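Putative aldolase (Bacteroides vulgatus ATCC 8482, PDB 3DXI) is a putative aldolase of unestablished function whose modelled part folds as a TIM barrel, eight parallel strands ringed by helices. Local coordinates at residues L80-L90 with N112-I123; W140-K151 with L177-T185. One frame throughout, in Å; residues are numbered along the deposited sequence.

Both contacts lie on the outer layer of the TIM barrel and run in series along the chain. Following it from the N terminus, strand 75-81 leads into 80-90, and after helix 90-94 and strand 103-108 the chain returns as helix 113-124; interaction 1 closes that loop, joining the end of the third strand to the helix after the fourth. Strand 129-134 then leads into 140-151, and strand 159-163 into helix 171-184, which closes interaction 2. The loops neither cross nor nest. They meet where I113 and I117 of interaction 1 pack on K149, with F146 also against I113, so the helix after the fourth strand touches the segment that follows the fifth.

Interaction 1: L80-L90 with N112-I123; sequences LNEKNTTPEDL and NIDRAIVLAKAI
N112, just before helix 113-123, touches E82 through its CB, and its OD1 shares with E82 OE1 a water that donates to both. One turn on, R115 leaves the helix with CG anti to the backbone N (chi1 -167°) and bends at chi3, bringing NH1 to 2.9 Å from E82 OE1 in a salt bridge; carboxylate and guanidinium planes lie 38° apart, and N112 CB sits over one guanidinium face. A116, small enough to let the 3-10 turn at E82 come close, meets E82 CG with its CB at 3.7 Å. V118 CG1 lies 3.9 Å from P87 CG. L119 is the central apolar side chain: its CD1 reaches L90 CD2 at 3.6 Å and T85 CG2 at 3.8 Å. A122 CB presses on L90 CD1 at 3.4 Å, closer than two methyl carbons usually come, while I123 CG1 packs against L90 CD1, and I123 CD1 meets L80 CD1 tip to tip at 4.1 Å. In this TIM barrel the contact joins the turn after the third strand to the helix after the fourth. The buried E82 carboxylate, met by an arginine and a water, is probably stabilised in its charged form, while L80, L90, L119, A122 and I123 pack as an apolar cluster.

Interaction 2: W140-K151 with L177-T185; sequences WAEMNGFLSKLK and LLKEVRKYT
The backbones of L150-K151 and Y184-T185 draw close, the CA atoms of K151 and T185 being 5.0 Å apart, where a short 3-10 segment packs against the last residues of 177-185 on the outer layer of a TIM barrel. L147 carries the packing: its CB lies over one face of the Y184 ring, a CH-pi contact 3.9 Å from the centroid and 24° off the normal. A broad, flat ring suits this place, because one face takes both L147 CB and S148 N. Y184 is directed here by CG lying anti to the carbonyl carbon (chi1 -62°). L147 CD1 also touches E180 OE1, at the ring's edge; the other carboxylate oxygen, OE2, takes a salt bridge from K183 NZ at 3.0 Å, almost along its C-O axis. Deeper, W140 offers its ring edge to V181 CG2, while F146 CE2 lies over one face of the indole, toward the rim, and W140 NE1 bonds to M135 O. The branched V181 also touches F160 and M162 of strand 159-163, and the indole itself meets the F160 ring, with L177 CD2 lying obliquely to the indole. T185 OG1 bonds to D154, and T185 CB rests 3.8 Å from L150 O.

Interaction 1: L80-L90 with N112-I123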
loop_
_atom_site.group_PDB
_atom_site.type_symbol
_atom_site.label_atom_id
_atom_site.label_comp_id
_atom_site.label_asym_id
_atom_site.label_seq_id
_atom_site.Cartn_x
_atom_site.Cartn_y
_atom_site.Cartn_z
ATOM N N LEU A 80 4.449 -15.572 23.278
ATOM C CA LEU A 80 5.624 -15.774 24.115
ATOM C C LEU A 80 6.846 -15.611 23.219
ATOM O O LEU A 80 6.857 -16.108 22.091
ATOM C CB LEU A 80 5.656 -17.190 24.692
ATOM C CG LEU A 80 4.639 -17.642 25.736
ATOM C CD1 LEU A 80 4.883 -19.113 26.058
ATOM C CD2 LEU A 80 4.774 -16.784 26.991
ATOM N N ASN A 81 7.864 -14.915 23.709
ATOM C CA ASN A 81 9.098 -14.749 22.949
ATOM C C ASN A 81 9.981 -15.955 23.297
ATOM O O ASN A 81 10.433 -16.094 24.435
ATOM C CB ASN A 81 9.803 -13.446 23.341
ATOM C CG ASN A 81 9.096 -12.204 22.805
ATOM O OD1 ASN A 81 9.096 -11.153 23.448
ATOM N ND2 ASN A 81 8.510 -12.316 21.619
ATOM N N GLU A 82 10.216 -16.823 22.314
ATOM C CA GLU A 82 11.023 -18.031 22.498
ATOM C C GLU A 82 12.395 -17.773 23.136
ATOM O O GLU A 82 12.803 -18.486 24.054
ATOM C CB GLU A 82 11.201 -18.733 21.145
ATOM C CG GLU A 82 11.716 -20.164 21.200
ATOM C CD GLU A 82 13.200 -20.248 21.490
ATOM O OE1 GLU A 82 13.969 -19.426 20.940
ATOM O OE2 GLU A 82 13.599 -21.148 22.255
ATOM N N LYS A 83 13.104 -16.755 22.660
ATOM C CA LYS A 83 14.427 -16.439 23.191
ATOM C C LYS A 83 14.424 -16.082 24.679
ATOM O O LYS A 83 15.475 -16.072 25.319
ATOM C CB LYS A 83 15.054 -15.285 22.403
ATOM C CG LYS A 83 14.336 -13.958 22.569
ATOM C CD LYS A 83 15.046 -12.859 21.796
ATOM C CE LYS A 83 14.392 -11.507 22.035
ATOM N NZ LYS A 83 15.060 -10.431 21.253
ATOM N N ASN A 84 13.250 -15.784 25.227
ATOM C CA ASN A 84 13.138 -15.422 26.639
ATOM C C ASN A 84 12.418 -16.477 27.456
ATOM O O ASN A 84 12.158 -16.271 28.636
ATOM C CB ASN A 84 12.363 -14.111 26.808
ATOM C CG ASN A 84 13.062 -12.932 26.183
ATOM O OD1 ASN A 84 14.277 -12.800 26.284
ATOM N ND2 ASN A 84 12.292 -12.050 25.545
ATOM N N THR A 85 12.098 -17.608 26.844
ATOM C CA THR A 85 11.355 -18.635 27.557
ATOM C C THR A 85 11.968 -20.031 27.528
ATOM O O THR A 85 12.317 -20.553 26.468
ATOM C CB THR A 85 9.919 -18.722 26.995
ATOM O OG1 THR A 85 9.315 -17.425 27.030
ATOM C CG2 THR A 85 9.079 -19.686 27.803
ATOM N N THR A 86 12.088 -20.628 28.707
ATOM C CA THR A 86 12.618 -21.980 28.832
ATOM C C THR A 86 11.450 -22.864 29.254
ATOM O O THR A 86 10.448 -22.375 29.775
ATOM C CB THR A 86 13.708 -22.083 29.920
ATOM O OG1 THR A 86 13.136 -21.755 31.191
ATOM C CG2 THR A 86 14.860 -21.134 29.631
ATOM N N PRO A 87 11.554 -24.179 29.022
ATOM C CA PRO A 87 10.443 -25.048 29.425
ATOM C C PRO A 87 10.107 -24.867 30.911
ATOM O O PRO A 87 8.955 -24.997 31.321
ATOM C CB PRO A 87 10.968 -26.444 29.090
ATOM C CG PRO A 87 11.801 -26.173 27.838
ATOM C CD PRO A 87 12.559 -24.924 28.234
ATOM N N GLU A 88 11.120 -24.537 31.704
ATOM C CA GLU A 88 10.940 -24.327 33.136
ATOM C C GLU A 88 10.089 -23.090 33.462
ATOM O O GLU A 88 9.540 -22.987 34.558
ATOM C CB GLU A 88 12.308 -24.198 33.822
ATOM C CG GLU A 88 13.158 -25.477 33.815
ATOM C CD GLU A 88 13.553 -25.945 32.420
ATOM O OE1 GLU A 88 14.144 -25.146 31.659
ATOM O OE2 GLU A 88 13.279 -27.120 32.086
ATOM N N ASP A 89 9.977 -22.158 32.518
ATOM C CA ASP A 89 9.188 -20.936 32.738
ATOM C C ASP A 89 7.701 -21.092 32.432
ATOM O O ASP A 89 6.885 -20.270 32.856
ATOM C CB ASP A 89 9.717 -19.779 31.880
ATOM C CG ASP A 89 11.156 -19.430 32.180
ATOM O OD1 ASP A 89 11.491 -19.255 33.369
ATOM O OD2 ASP A 89 11.951 -19.317 31.222
ATOM N N LEU A 90 7.349 -22.141 31.696
ATOM C CA LEU A 90 5.963 -22.364 31.304
ATOM C C LEU A 90 4.934 -22.433 32.425
ATOM O O LEU A 90 3.803 -21.972 32.250
ATOM C CB LEU A 90 5.866 -23.619 30.432
ATOM C CG LEU A 90 6.677 -23.545 29.133
ATOM C CD1 LEU A 90 6.464 -24.814 28.318
ATOM C CD2 LEU A 90 6.251 -22.319 28.339
ATOM N N ASN A 112 16.600 -20.995 16.055
ATOM C CA ASN A 112 16.228 -21.716 17.274
ATOM C C ASN A 112 14.979 -22.591 17.129
ATOM O O ASN A 112 14.305 -22.884 18.118
ATOM C CB ASN A 112 15.988 -20.704 18.395
ATOM C CG ASN A 112 17.151 -19.764 18.581
ATOM O OD1 ASN A 112 16.973 -18.548 18.678
ATOM N ND2 ASN A 112 18.355 -20.317 18.634
ATOM N N ILE A 113 14.671 -23.013 15.910
ATOM C CA ILE A 113 13.487 -23.833 15.676
ATOM C C ILE A 113 13.454 -25.113 16.526
ATOM O O ILE A 113 12.419 -25.443 17.108
ATOM C CB ILE A 113 13.351 -24.189 14.163
ATOM C CG1 ILE A 113 11.958 -24.758 13.879
ATOM C CG2 ILE A 113 14.436 -25.163 13.744
ATOM C CD1 ILE A 113 10.839 -23.756 14.112
ATOM N N ASP A 114 14.578 -25.824 16.615
ATOM C CA ASP A 114 14.615 -27.056 17.399
ATOM C C ASP A 114 14.341 -26.819 18.881
ATOM O O ASP A 114 13.667 -27.619 19.525
ATOM C CB ASP A 114 15.959 -27.780 17.236
ATOM C CG ASP A 114 16.109 -28.450 15.875
ATOM O OD1 ASP A 114 15.115 -29.006 15.360
ATOM O OD2 ASP A 114 17.230 -28.441 15.324
ATOM N N ARG A 115 14.863 -25.724 19.425
ATOM C CA ARG A 115 14.645 -25.409 20.833
ATOM C C ARG A 115 13.179 -25.021 21.028
ATOM O O ARG A 115 12.572 -25.325 22.057
ATOM C CB ARG A 115 15.553 -24.252 21.261
ATOM C CG ARG A 115 15.643 -24.052 22.762
ATOM C CD ARG A 115 15.925 -22.594 23.089
ATOM N NE ARG A 115 17.155 -22.111 22.482
ATOM C CZ ARG A 115 17.370 -20.846 22.131
ATOM N NH1 ARG A 115 16.431 -19.926 22.314
ATOM N NH2 ARG A 115 18.538 -20.493 21.613
ATOM N N ALA A 116 12.612 -24.354 20.028
ATOM C CA ALA A 116 11.213 -23.933 20.089
ATOM C C ALA A 116 10.279 -25.144 20.060
ATOM O O ALA A 116 9.204 -25.120 20.666
ATOM C CB ALA A 116 10.892 -22.990 18.925
ATOM N N ILE A 117 10.690 -26.201 19.360
ATOM C CA ILE A 117 9.878 -27.416 19.271
ATOM C C ILE A 117 9.753 -28.078 20.641
ATOM O O ILE A 117 8.720 -28.664 20.968
ATOM C CB ILE A 117 10.477 -28.426 18.253
ATOM C CG1 ILE A 117 10.364 -27.850 16.838
ATOM C CG2 ILE A 117 9.751 -29.778 18.354
ATOM C CD1 ILE A 117 11.032 -28.684 15.764
ATOM N N VAL A 118 10.816 -27.978 21.435
ATOM C CA VAL A 118 10.835 -28.532 22.781
ATOM C C VAL A 118 9.817 -27.761 23.617
ATOM O O VAL A 118 9.051 -28.338 24.387
ATOM C CB VAL A 118 12.233 -28.367 23.429
ATOM C CG1 VAL A 118 12.171 -28.750 24.903
ATOM C CG2 VAL A 118 13.266 -29.218 22.679
ATOM N N LEU A 119 9.821 -26.444 23.456
ATOM C CA LEU A 119 8.905 -25.573 24.181
ATOM C C LEU A 119 7.471 -25.889 23.756
ATOM O O LEU A 119 6.594 -26.119 24.599
ATOM C CB LEU A 119 9.240 -24.112 23.872
ATOM C CG LEU A 119 8.595 -23.011 24.714
ATOM C CD1 LEU A 119 9.033 -23.155 26.166
ATOM C CD2 LEU A 119 9.010 -21.649 24.164
ATOM N N ALA A 120 7.248 -25.914 22.443
ATOM C CA ALA A 120 5.928 -26.196 21.879
ATOM C C ALA A 120 5.357 -27.498 22.415
ATOM O O ALA A 120 4.196 -27.557 22.810
ATOM C CB ALA A 120 6.010 -26.253 20.366
ATOM N N LYS A 121 6.181 -28.541 22.421
ATOM C CA LYS A 121 5.766 -29.849 22.906
ATOM C C LYS A 121 5.228 -29.743 24.330
ATOM O O LYS A 121 4.184 -30.314 24.651
ATOM C CB LYS A 121 6.953 -30.814 22.857
ATOM C CG LYS A 121 6.572 -32.279 22.890
ATOM C CD LYS A 121 7.732 -33.133 22.389
ATOM C CE LYS A 121 7.301 -34.570 22.138
ATOM N NZ LYS A 121 8.343 -35.317 21.373
ATOM N N ALA A 122 5.936 -29.003 25.181
ATOM C CA ALA A 122 5.511 -28.824 26.568
ATOM C C ALA A 122 4.196 -28.039 26.660
ATOM O O ALA A 122 3.327 -28.359 27.468
ATOM C CB ALA A 122 6.607 -28.108 27.361
ATOM N N ILE A 123 4.055 -27.007 25.834
ATOM C CA ILE A 123 2.837 -26.198 25.838
ATOM C C ILE A 123 1.638 -27.045 25.414
ATOM O O ILE A 123 0.525 -26.871 25.913
ATOM C CB ILE A 123 2.963 -24.990 24.873
ATOM C CG1 ILE A 123 4.035 -24.020 25.378
ATOM C CG2 ILE A 123 1.626 -24.276 24.754
ATOM C CD1 ILE A 123 4.299 -22.851 24.441
HETATM O O HOH W 1 14.130 -17.586 18.924
#

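Interaction 2: W140-K151 with L177-T185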
loop_
_atom_site.group_PDB
_atom_site.type_symbol
_atom_site.label_atom_id
_atom_site.label_comp_id
_atom_site.label_asym_id
_atom_site.label_seq_id
_atom_site.Cartn_x
_atom_site.Cartn_y
_atom_site.Cartn_z
ATOM N N TRP A 140 14.841 -18.197 4.774
ATOM C CA TRP A 140 14.575 -19.632 4.834
ATOM C C TRP A 140 15.186 -20.487 3.729
ATOM O O TRP A 140 15.886 -21.457 4.011
ATOM C CB TRP A 140 13.065 -19.875 4.863
ATOM C CG TRP A 140 12.375 -19.393 6.114
ATOM C CD1 TRP A 140 12.929 -18.685 7.151
ATOM C CD2 TRP A 140 10.990 -19.550 6.432
ATOM N NE1 TRP A 140 11.966 -18.390 8.090
ATOM C CE2 TRP A 140 10.768 -18.911 7.674
ATOM C CE3 TRP A 140 9.911 -20.171 5.787
ATOM C CZ2 TRP A 140 9.505 -18.872 8.282
ATOM C CZ3 TRP A 140 8.657 -20.132 6.391
ATOM C CH2 TRP A 140 8.467 -19.485 7.630
ATOM N N ALA A 141 14.902 -20.132 2.479
ATOM C CA ALA A 141 15.387 -20.876 1.310
ATOM C C ALA A 141 16.883 -21.173 1.305
ATOM O O ALA A 141 17.316 -22.206 0.786
ATOM C CB ALA A 141 15.012 -20.125 0.027
ATOM N N GLU A 142 17.671 -20.274 1.885
ATOM C CA GLU A 142 19.112 -20.454 1.897
ATOM C C GLU A 142 19.653 -21.001 3.208
ATOM O O GLU A 142 20.865 -21.076 3.404
ATOM C CB GLU A 142 19.791 -19.134 1.520
ATOM C CG GLU A 142 19.164 -18.517 0.266
ATOM C CD GLU A 142 20.150 -17.765 -0.613
ATOM O OE1 GLU A 142 20.728 -16.755 -0.144
ATOM O OE2 GLU A 142 20.339 -18.189 -1.780
HETATM N N MSE A 143 18.753 -21.384 4.109
HETATM C CA MSE A 143 19.163 -21.973 5.379
HETATM C C MSE A 143 19.137 -23.474 5.162
HETATM O O MSE A 143 18.068 -24.085 5.057
HETATM C CB MSE A 143 18.200 -21.601 6.498
HETATM C CG MSE A 143 18.462 -20.237 7.089
HETATM SE SE MSE A 143 17.181 -19.820 8.456
HETATM C CE MSE A 143 18.008 -20.733 9.940
ATOM N N ASN A 144 20.320 -24.066 5.093
ATOM C CA ASN A 144 20.432 -25.489 4.845
ATOM C C ASN A 144 19.788 -26.364 5.909
ATOM O O ASN A 144 20.106 -26.271 7.094
ATOM C CB ASN A 144 21.901 -25.861 4.664
ATOM C CG ASN A 144 22.131 -26.699 3.428
ATOM O OD1 ASN A 144 21.818 -27.893 3.406
ATOM N ND2 ASN A 144 22.660 -26.073 2.379
ATOM N N GLY A 145 18.862 -27.206 5.463
ATOM C CA GLY A 145 18.173 -28.115 6.358
ATOM C C GLY A 145 17.088 -27.513 7.229
ATOM O O GLY A 145 16.560 -28.199 8.102
ATOM N N PHE A 146 16.742 -26.248 7.013
ATOM C CA PHE A 146 15.705 -25.634 7.836
ATOM C C PHE A 146 14.327 -26.217 7.539
ATOM O O PHE A 146 13.643 -26.689 8.441
ATOM C CB PHE A 146 15.651 -24.119 7.636
ATOM C CG PHE A 146 14.473 -23.476 8.316
ATOM C CD1 PHE A 146 14.381 -23.463 9.704
ATOM C CD2 PHE A 146 13.424 -22.951 7.570
ATOM C CE1 PHE A 146 13.261 -22.945 10.342
ATOM C CE2 PHE A 146 12.298 -22.430 8.196
ATOM C CZ PHE A 146 12.215 -22.427 9.588
ATOM N N LEU A 147 13.917 -26.170 6.276
ATOM C CA LEU A 147 12.616 -26.697 5.887
ATOM C C LEU A 147 12.441 -28.149 6.314
ATOM O O LEU A 147 11.343 -28.568 6.666
ATOM C CB LEU A 147 12.440 -26.579 4.379
ATOM C CG LEU A 147 12.433 -25.141 3.862
ATOM C CD1 LEU A 147 12.462 -25.145 2.341
ATOM C CD2 LEU A 147 11.199 -24.421 4.387
ATOM N N SER A 148 13.530 -28.911 6.292
ATOM C CA SER A 148 13.487 -30.317 6.674
ATOM C C SER A 148 13.232 -30.492 8.167
ATOM O O SER A 148 12.863 -31.573 8.623
ATOM C CB SER A 148 14.802 -31.003 6.294
ATOM O OG SER A 148 15.039 -30.901 4.898
ATOM N N LYS A 149 13.433 -29.424 8.930
ATOM C CA LYS A 149 13.219 -29.473 10.370
ATOM C C LYS A 149 11.762 -29.225 10.736
ATOM O O LYS A 149 11.399 -29.280 11.914
ATOM C CB LYS A 149 14.091 -28.426 11.071
ATOM C CG LYS A 149 15.584 -28.640 10.883
ATOM C CD LYS A 149 16.394 -27.559 11.577
ATOM C CE LYS A 149 17.885 -27.791 11.375
ATOM N NZ LYS A 149 18.735 -26.772 12.064
ATOM N N LEU A 150 10.930 -28.952 9.734
ATOM C CA LEU A 150 9.525 -28.672 9.990
ATOM C C LEU A 150 8.668 -29.918 10.167
ATOM O O LEU A 150 7.580 -29.843 10.736
ATOM C CB LEU A 150 8.945 -27.793 8.877
ATOM C CG LEU A 150 9.620 -26.433 8.671
ATOM C CD1 LEU A 150 8.820 -25.630 7.658
ATOM C CD2 LEU A 150 9.707 -25.673 9.992
ATOM N N LYS A 151 9.138 -31.067 9.696
ATOM C CA LYS A 151 8.344 -32.275 9.862
ATOM C C LYS A 151 8.147 -32.590 11.345
ATOM O O LYS A 151 7.150 -33.201 11.732
ATOM C CB LYS A 151 9.000 -33.474 9.177
ATOM C CG LYS A 151 8.188 -34.751 9.355
ATOM C CD LYS A 151 8.737 -35.921 8.555
ATOM C CE LYS A 151 7.929 -37.186 8.821
ATOM N NZ LYS A 151 8.396 -38.328 7.979
ATOM N N LEU A 177 7.316 -19.933 -1.147
ATOM C CA LEU A 177 7.542 -20.364 0.226
ATOM C C LEU A 177 6.369 -21.171 0.773
ATOM O O LEU A 177 6.568 -22.147 1.495
ATOM C CB LEU A 177 7.819 -19.153 1.116
ATOM C CG LEU A 177 9.201 -18.523 0.922
ATOM C CD1 LEU A 177 9.277 -17.214 1.697
ATOM C CD2 LEU A 177 10.278 -19.495 1.389
ATOM N N LEU A 178 5.148 -20.768 0.432
ATOM C CA LEU A 178 3.976 -21.497 0.895
ATOM C C LEU A 178 4.047 -22.908 0.312
ATOM O O LEU A 178 3.907 -23.894 1.035
ATOM C CB LEU A 178 2.694 -20.792 0.440
ATOM C CG LEU A 178 1.363 -21.472 0.777
ATOM C CD1 LEU A 178 1.290 -21.770 2.271
ATOM C CD2 LEU A 178 0.210 -20.573 0.344
ATOM N N LYS A 179 4.278 -22.998 -0.997
ATOM C CA LYS A 179 4.387 -24.289 -1.672
ATOM C C LYS A 179 5.488 -25.135 -1.031
ATOM O O LYS A 179 5.337 -26.347 -0.866
ATOM C CB LYS A 179 4.703 -24.096 -3.154
ATOM C CG LYS A 179 3.611 -23.400 -3.949
ATOM C CD LYS A 179 4.059 -23.165 -5.394
ATOM C CE LYS A 179 2.995 -22.427 -6.207
ATOM N NZ LYS A 179 3.502 -22.034 -7.562
ATOM N N GLU A 180 6.596 -24.494 -0.668
ATOM C CA GLU A 180 7.707 -25.203 -0.035
ATOM C C GLU A 180 7.329 -25.749 1.336
ATOM O O GLU A 180 7.582 -26.915 1.635
ATOM C CB GLU A 180 8.924 -24.282 0.101
ATOM C CG GLU A 180 9.731 -24.166 -1.171
ATOM C CD GLU A 180 10.311 -25.497 -1.588
ATOM O OE1 GLU A 180 11.192 -26.009 -0.871
ATOM O OE2 GLU A 180 9.879 -26.041 -2.621
ATOM N N VAL A 181 6.729 -24.905 2.167
ATOM C CA VAL A 181 6.320 -25.306 3.508
ATOM C C VAL A 181 5.362 -26.500 3.445
ATOM O O VAL A 181 5.467 -27.430 4.246
ATOM C CB VAL A 181 5.670 -24.102 4.264
ATOM C CG1 VAL A 181 5.022 -24.555 5.562
ATOM C CG2 VAL A 181 6.751 -23.053 4.580
ATOM N N ARG A 182 4.449 -26.486 2.479
ATOM C CA ARG A 182 3.491 -27.574 2.320
ATOM C C ARG A 182 4.174 -28.910 2.007
ATOM O O ARG A 182 3.584 -29.969 2.217
ATOM C CB ARG A 182 2.490 -27.247 1.206
ATOM C CG ARG A 182 1.630 -26.008 1.450
ATOM C CD ARG A 182 0.684 -26.197 2.613
ATOM N NE ARG A 182 -0.418 -25.242 2.557
ATOM C CZ ARG A 182 -1.328 -25.096 3.515
ATOM N NH1 ARG A 182 -1.264 -25.843 4.611
ATOM N NH2 ARG A 182 -2.302 -24.208 3.374
ATOM N N LYS A 183 5.404 -28.863 1.501
ATOM C CA LYS A 183 6.143 -30.090 1.184
ATOM C C LYS A 183 6.791 -30.688 2.425
ATOM O O LYS A 183 7.101 -31.880 2.456
ATOM C CB LYS A 183 7.276 -29.821 0.187
ATOM C CG LYS A 183 6.872 -29.424 -1.214
ATOM C CD LYS A 183 8.134 -29.205 -2.046
ATOM C CE LYS A 183 7.813 -28.760 -3.456
ATOM N NZ LYS A 183 9.058 -28.461 -4.214
ATOM N N TYR A 184 6.996 -29.863 3.446
ATOM C CA TYR A 184 7.672 -30.319 4.649
ATOM C C TYR A 184 6.845 -30.449 5.920
ATOM O O TYR A 184 7.278 -31.096 6.877
ATOM C CB TYR A 184 8.890 -29.430 4.887
ATOM C CG TYR A 184 9.891 -29.523 3.755
ATOM C CD1 TYR A 184 10.734 -30.626 3.639
ATOM C CD2 TYR A 184 9.947 -28.547 2.763
ATOM C CE1 TYR A 184 11.608 -30.759 2.563
ATOM C CE2 TYR A 184 10.815 -28.668 1.676
ATOM C CZ TYR A 184 11.642 -29.779 1.582
ATOM O OH TYR A 184 12.488 -29.922 0.501
ATOM N N THR A 185 5.663 -29.844 5.945
ATOM C CA THR A 185 4.813 -29.968 7.120
ATOM C C THR A 185 3.352 -30.040 6.700
ATOM O O THR A 185 2.971 -29.488 5.667
ATOM C CB THR A 185 5.041 -28.801 8.125
ATOM O OG1 THR A 185 4.117 -28.929 9.212
ATOM C CG2 THR A 185 4.861 -27.453 7.454
#